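Local atomic coordinates of HDLP (histone deacetylase-like protein) (Aquifex aeolicus, PDB entry 1C3S), a protein that probably acts as a zinc-dependent deacetylase of the histone deacetylase family, related to proteins of acetoin catabolism. Residues L167-C172 against G256-L261; L23-V28 against Y297-L302. The protein carries 2 engineered substitutions. One frame throughout, in Å; residues are numbered along the deposited sequence.

Both contacts lie at or just beyond the C-terminal side of the strands of the parallel sheet in the arginase-like fold, contact 2 including the first turn of helix 299-313; their centres are 13 Å apart. Along the chain contact 1 is nested inside contact 2: segment 23-28 leads into helix 28-37, segment 167-172 follows strand 162-166, segment 256-261 follows strand 250-254, and segment 297-302 enters helix 299-313. Contact 1 joins loops after two neighbouring strands and holds the zinc; contact 2 ties a loop near the N-terminus to helix 299-313. They touch where Leu260 packs on Ala301 and Asp258 lies beside Tyr297. The hydroxamate inhibitor bridges them, coordinating the zinc of contact 1 and approaching the tyrosine hydroxyl of contact 2.

Contact 1: residues L167-C172 against G256-L261; sequences LDAHHC and GTDPLL. With ZN (zinc ion), chain B; SHH (octanedioic acid hydroxyamide phenylamide), chain C.
Asp168, His170 and Asp258 converge on one zinc ion, the first two from the loop after strand 162-166 and the third from the loop after strand 250-254. The metal is held by Asp168 OD2 at 1.9 Å, His170 ND1 at 2.2 Å and Asp258 OD2 at 1.9 Å, and the hydroxamate oxygen O1 of the inhibitor joins them. The imidazole of His170 and the carboxylate of Asp258 are inclined by 55°, with Asp258 at the ring's edge; inhibitor atom C2 lies over the centre of one ring face.

A second shell fixes these ligands. Asp258 OD1 accepts from Ala169 N at 2.8 Å, on its syn side and 19° out of the carboxylate plane. With CG between the backbone N and the carbonyl carbon (chi1 56°), Asp258 turns OD2 to the zinc and leaves OD1 for the opposing backbone. Asp168 OD2 uses its anti lone pair for His170 N at 3.1 Å, an Asx turn that links two ligands of the metal, while Asp168 OD1 is bound by Gly295 N and Gln254 NE2. Farther out, Asp168 OD1 lies 3.3 Å from Gly256 CA, where a side chain would collide with it, and Ala169 CB packs on Pro259 CB at 4.2 Å.

The two carboxylates approach to 3.0 Å between Asp168 OD2 and Asp258 OD2, a closeness the zinc charge probably makes tolerable by offsetting their repulsion.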
# COMPACT_ATOMS: atom_id res chain seq x y z
N LEU A 167 -3.34 1.83 -5.43
CA LEU A 167 -2.66 1.49 -6.67
C LEU A 167 -1.85 0.22 -6.49
O LEU A 167 -1.07 -0.15 -7.34
CB LEU A 167 -1.74 2.63 -7.12
CG LEU A 167 -2.34 4.03 -7.19
CD1 LEU A 167 -1.28 4.99 -7.73
CD2 LEU A 167 -3.57 4.05 -8.06
N ASP A 168 -2.06 -0.45 -5.36
CA ASP A 168 -1.39 -1.69 -5.08
C ASP A 168 -1.92 -2.68 -6.10
O ASP A 168 -3.09 -2.61 -6.48
CB ASP A 168 -1.78 -2.19 -3.70
CG ASP A 168 -0.91 -3.30 -3.23
OD1 ASP A 168 0.07 -2.99 -2.53
OD2 ASP A 168 -1.19 -4.47 -3.57
N ALA A 169 -1.06 -3.60 -6.52
CA ALA A 169 -1.41 -4.60 -7.50
C ALA A 169 -2.59 -5.49 -7.13
O ALA A 169 -3.13 -6.17 -8.01
CB ALA A 169 -0.19 -5.46 -7.80
N HIS A 170 -2.99 -5.49 -5.86
CA HIS A 170 -4.14 -6.32 -5.44
C HIS A 170 -5.28 -5.49 -4.88
O HIS A 170 -5.07 -4.46 -4.25
CB HIS A 170 -3.75 -7.33 -4.36
CG HIS A 170 -2.50 -8.08 -4.64
ND1 HIS A 170 -1.28 -7.45 -4.71
CD2 HIS A 170 -2.32 -9.40 -4.84
CE1 HIS A 170 -0.40 -8.40 -4.94
NE2 HIS A 170 -0.99 -9.60 -5.03
N HIS A 171 -6.50 -5.99 -5.08
CA HIS A 171 -7.72 -5.36 -4.58
C HIS A 171 -7.70 -5.24 -3.07
O HIS A 171 -7.34 -6.16 -2.35
CB HIS A 171 -8.93 -6.20 -5.00
CG HIS A 171 -10.22 -5.80 -4.34
ND1 HIS A 171 -10.78 -4.55 -4.49
CD2 HIS A 171 -11.08 -6.51 -3.59
CE1 HIS A 171 -11.93 -4.51 -3.85
NE2 HIS A 171 -12.14 -5.69 -3.30
N CYS A 172 -8.09 -4.08 -2.58
CA CYS A 172 -8.14 -3.80 -1.16
C CYS A 172 -9.45 -4.28 -0.60
O CYS A 172 -10.20 -3.49 -0.04
CB CYS A 172 -8.02 -2.29 -0.97
SG CYS A 172 -9.21 -1.36 -2.01
N GLY A 256 1.53 0.68 -3.11
CA GLY A 256 2.25 -0.57 -3.06
C GLY A 256 3.12 -0.64 -4.30
O GLY A 256 2.68 -0.26 -5.39
N THR A 257 4.36 -1.10 -4.15
CA THR A 257 5.28 -1.19 -5.28
C THR A 257 5.19 -2.55 -5.94
O THR A 257 6.00 -2.87 -6.82
CB THR A 257 6.75 -0.98 -4.85
OG1 THR A 257 7.14 -2.02 -3.95
CG2 THR A 257 6.93 0.38 -4.17
N ASP A 258 4.22 -3.36 -5.54
CA ASP A 258 4.16 -4.66 -6.16
C ASP A 258 3.66 -4.67 -7.60
O ASP A 258 3.76 -5.70 -8.27
CB ASP A 258 3.38 -5.69 -5.31
CG ASP A 258 1.99 -5.24 -4.97
OD1 ASP A 258 1.48 -4.34 -5.67
OD2 ASP A 258 1.41 -5.81 -4.02
N PRO A 259 3.09 -3.55 -8.11
CA PRO A 259 2.65 -3.59 -9.50
C PRO A 259 3.86 -3.60 -10.44
O PRO A 259 3.75 -3.95 -11.61
CB PRO A 259 1.82 -2.31 -9.63
CG PRO A 259 2.57 -1.39 -8.75
CD PRO A 259 2.70 -2.26 -7.51
N LEU A 260 5.03 -3.23 -9.90
CA LEU A 260 6.27 -3.20 -10.67
C LEU A 260 6.74 -4.54 -11.23
O LEU A 260 6.65 -5.57 -10.57
CB LEU A 260 7.41 -2.61 -9.81
CG LEU A 260 7.30 -1.15 -9.38
CD1 LEU A 260 8.44 -0.80 -8.46
CD2 LEU A 260 7.30 -0.25 -10.61
N LEU A 261 7.26 -4.48 -12.46
CA LEU A 261 7.79 -5.64 -13.20
C LEU A 261 8.60 -6.69 -12.43
O LEU A 261 8.38 -7.89 -12.62
CB LEU A 261 8.64 -5.15 -14.37
CG LEU A 261 9.38 -6.24 -15.15
CD1 LEU A 261 8.37 -7.14 -15.81
CD2 LEU A 261 10.30 -5.62 -16.19
ZN ZN B . -0.31 -6.16 -3.27
O1 SHH C . -1.54 -6.19 -1.91
O2 SHH C . 0.49 -8.07 -1.50
N1 SHH C . -1.61 -7.36 -1.14
C1 SHH C . -0.67 -8.35 -1.34
C2 SHH C . -1.17 -9.69 -1.54
C3 SHH C . -0.78 -10.68 -0.44
C4 SHH C . -1.37 -12.04 -0.70
C5 SHH C . -0.39 -12.88 -1.48
C6 SHH C . -0.73 -14.31 -1.12
C7 SHH C . -0.26 -15.27 -2.19
C8 SHH C . 0.87 -16.10 -1.67
O3 SHH C . 0.82 -16.82 -0.68
N2 SHH C . 1.97 -15.97 -2.44
C9 SHH C . 3.42 -16.35 -2.22
C10 SHH C . 4.31 -16.08 -3.32
C11 SHH C . 5.74 -16.41 -3.21
C12 SHH C . 6.27 -17.02 -2.04
C13 SHH C . 5.34 -17.30 -0.94
C14 SHH C . 3.90 -16.96 -1.01

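Contact 2: residues L23-V28 against Y297-L302; sequences LKIPRV and YHPYAL. With SHH (octanedioic acid hydroxyamide phenylamide), chain C.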
# COMPACT_ATOMS: atom_id res chain seq x y z
N LEU A 23 7.11 -11.46 3.16
CA LEU A 23 7.41 -10.35 4.05
C LEU A 23 8.53 -10.64 5.05
O LEU A 23 8.66 -9.98 6.07
CB LEU A 23 6.15 -9.91 4.79
CG LEU A 23 5.04 -9.38 3.89
CD1 LEU A 23 3.89 -8.88 4.74
CD2 LEU A 23 5.56 -8.26 3.03
N LYS A 24 9.34 -11.63 4.74
CA LYS A 24 10.47 -12.00 5.57
C LYS A 24 11.60 -10.95 5.46
O LYS A 24 12.36 -10.73 6.40
CB LYS A 24 10.95 -13.39 5.12
CG LYS A 24 12.27 -13.84 5.65
CD LYS A 24 13.31 -13.94 4.53
CE LYS A 24 12.86 -14.88 3.40
NZ LYS A 24 13.85 -15.01 2.29
N ILE A 25 11.66 -10.29 4.30
CA ILE A 25 12.65 -9.27 4.00
C ILE A 25 12.41 -7.93 4.69
O ILE A 25 11.32 -7.66 5.17
CB ILE A 25 12.66 -8.92 2.52
CG1 ILE A 25 11.27 -8.39 2.14
CG2 ILE A 25 13.06 -10.12 1.70
CD1 ILE A 25 11.17 -7.76 0.77
N PRO A 26 13.45 -7.06 4.71
CA PRO A 26 13.41 -5.72 5.30
C PRO A 26 12.65 -4.89 4.27
O PRO A 26 12.80 -5.13 3.07
CB PRO A 26 14.88 -5.32 5.35
CG PRO A 26 15.62 -6.67 5.25
CD PRO A 26 14.80 -7.31 4.19
N ARG A 27 11.86 -3.92 4.72
CA ARG A 27 11.11 -3.13 3.76
C ARG A 27 11.15 -1.63 4.02
O ARG A 27 11.69 -0.87 3.22
CB ARG A 27 9.68 -3.68 3.70
CG ARG A 27 9.67 -5.14 3.22
CD ARG A 27 8.30 -5.79 3.10
NE ARG A 27 7.41 -5.12 2.16
CZ ARG A 27 6.50 -4.22 2.51
NH1 ARG A 27 6.34 -3.90 3.79
NH2 ARG A 27 5.74 -3.64 1.59
N VAL A 28 10.57 -1.21 5.14
CA VAL A 28 10.56 0.19 5.51
C VAL A 28 11.88 0.52 6.22
O VAL A 28 12.43 1.63 6.09
CB VAL A 28 9.32 0.51 6.40
CG1 VAL A 28 9.44 1.86 7.03
CG2 VAL A 28 8.05 0.50 5.52
N TYR A 297 7.49 -6.75 -2.64
CA TYR A 297 8.30 -7.87 -2.19
C TYR A 297 9.71 -7.96 -2.74
O TYR A 297 10.50 -8.80 -2.30
CB TYR A 297 7.51 -9.14 -2.44
CG TYR A 297 6.11 -8.98 -1.94
CD1 TYR A 297 5.14 -8.32 -2.70
CD2 TYR A 297 5.78 -9.35 -0.63
CE1 TYR A 297 3.89 -8.02 -2.17
CE2 TYR A 297 4.55 -9.06 -0.09
CZ TYR A 297 3.61 -8.39 -0.85
OH TYR A 297 2.43 -8.03 -0.24
N HIS A 298 10.02 -7.10 -3.69
CA HIS A 298 11.37 -7.10 -4.24
C HIS A 298 12.10 -5.95 -3.56
O HIS A 298 11.78 -4.78 -3.76
CB HIS A 298 11.36 -6.85 -5.73
CG HIS A 298 12.70 -7.05 -6.36
ND1 HIS A 298 13.15 -8.29 -6.75
CD2 HIS A 298 13.73 -6.20 -6.54
CE1 HIS A 298 14.40 -8.19 -7.15
NE2 HIS A 298 14.78 -6.93 -7.04
N PRO A 299 13.13 -6.27 -2.76
CA PRO A 299 13.89 -5.23 -2.06
C PRO A 299 14.37 -4.06 -2.94
O PRO A 299 14.25 -2.89 -2.54
CB PRO A 299 15.03 -6.02 -1.42
CG PRO A 299 15.19 -7.21 -2.40
CD PRO A 299 13.74 -7.59 -2.52
N TYR A 300 14.88 -4.37 -4.13
CA TYR A 300 15.39 -3.36 -5.06
C TYR A 300 14.31 -2.43 -5.63
O TYR A 300 14.50 -1.22 -5.70
CB TYR A 300 16.11 -4.05 -6.24
CG TYR A 300 17.36 -4.84 -5.90
CD1 TYR A 300 17.48 -5.53 -4.68
CD2 TYR A 300 18.38 -5.01 -6.85
CE1 TYR A 300 18.57 -6.36 -4.42
CE2 TYR A 300 19.48 -5.84 -6.59
CZ TYR A 300 19.56 -6.51 -5.38
OH TYR A 300 20.60 -7.38 -5.15
N ALA A 301 13.20 -3.01 -6.06
CA ALA A 301 12.12 -2.22 -6.63
C ALA A 301 11.52 -1.38 -5.54
O ALA A 301 11.28 -0.18 -5.70
CB ALA A 301 11.08 -3.13 -7.22
N LEU A 302 11.27 -2.04 -4.41
CA LEU A 302 10.72 -1.40 -3.22
C LEU A 302 11.50 -0.13 -2.92
O LEU A 302 10.96 0.97 -2.92
CB LEU A 302 10.83 -2.38 -2.06
CG LEU A 302 10.48 -2.07 -0.61
CD1 LEU A 302 10.76 -3.34 0.19
CD2 LEU A 302 11.30 -0.93 -0.06
O1 SHH C . -1.54 -6.19 -1.91
O2 SHH C . 0.49 -8.07 -1.50
N1 SHH C . -1.61 -7.36 -1.14
C1 SHH C . -0.67 -8.35 -1.34
C2 SHH C . -1.17 -9.69 -1.54
C3 SHH C . -0.78 -10.68 -0.44
C4 SHH C . -1.37 -12.04 -0.70
C5 SHH C . -0.39 -12.88 -1.48
C6 SHH C . -0.73 -14.31 -1.12
C7 SHH C . -0.26 -15.27 -2.19
C8 SHH C . 0.87 -16.10 -1.67
O3 SHH C . 0.82 -16.82 -0.68
N2 SHH C . 1.97 -15.97 -2.44
C9 SHH C . 3.42 -16.35 -2.22
C10 SHH C . 4.31 -16.08 -3.32
C11 SHH C . 5.74 -16.41 -3.21
C12 SHH C . 6.27 -17.02 -2.04
C13 SHH C . 5.34 -17.30 -0.94
C14 SHH C . 3.90 -16.96 -1.01
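Apolar packing joins Leu23, Ile25 and Arg27 to Tyr297, Pro299 and Leu302. Leu23 CD2 reaches Tyr297 CE2 at 3.4 Å, the side chains crossing obliquely. Ile25 CD1 lies 4.2 Å from Pro299 CD and, more loosely, 4.5 Å from Leu302 CD1. Leu302 and Arg27 cross at about a right angle, Leu302 CD1 resting 3.7 Å from both CB and CG of Arg27. With CG of Leu302 opposite its backbone N (chi1 174°), the isobutyl group extends from the first turn of helix 299-313 toward the other loop. Shortening Leu302 to an alanine would probably open a gap beside CB and CG of Arg27 and leave Ile25 CD1 without one apolar neighbour.

Two methyls lie against backbone carbonyl oxygens, Ile25 CD1 3.3 Å from Tyr297 O and Leu302 CD2 3.3 Å from Arg27 O.

In this arginase-like histone deacetylase fold, the loop before helix 299-313 carries a tyrosine to the zinc site. Here Asp263 OD1 receives the backbone N of Tyr297.

The polar bonds gather around the start of 297-302. Arg27 NE donates to Gly296 O, and NH2 more weakly to Gly294 O. Tyr297 OH donates to inhibitor oxygen O2 at its ring's edge, modelled at 2.3 Å, too short to be trusted.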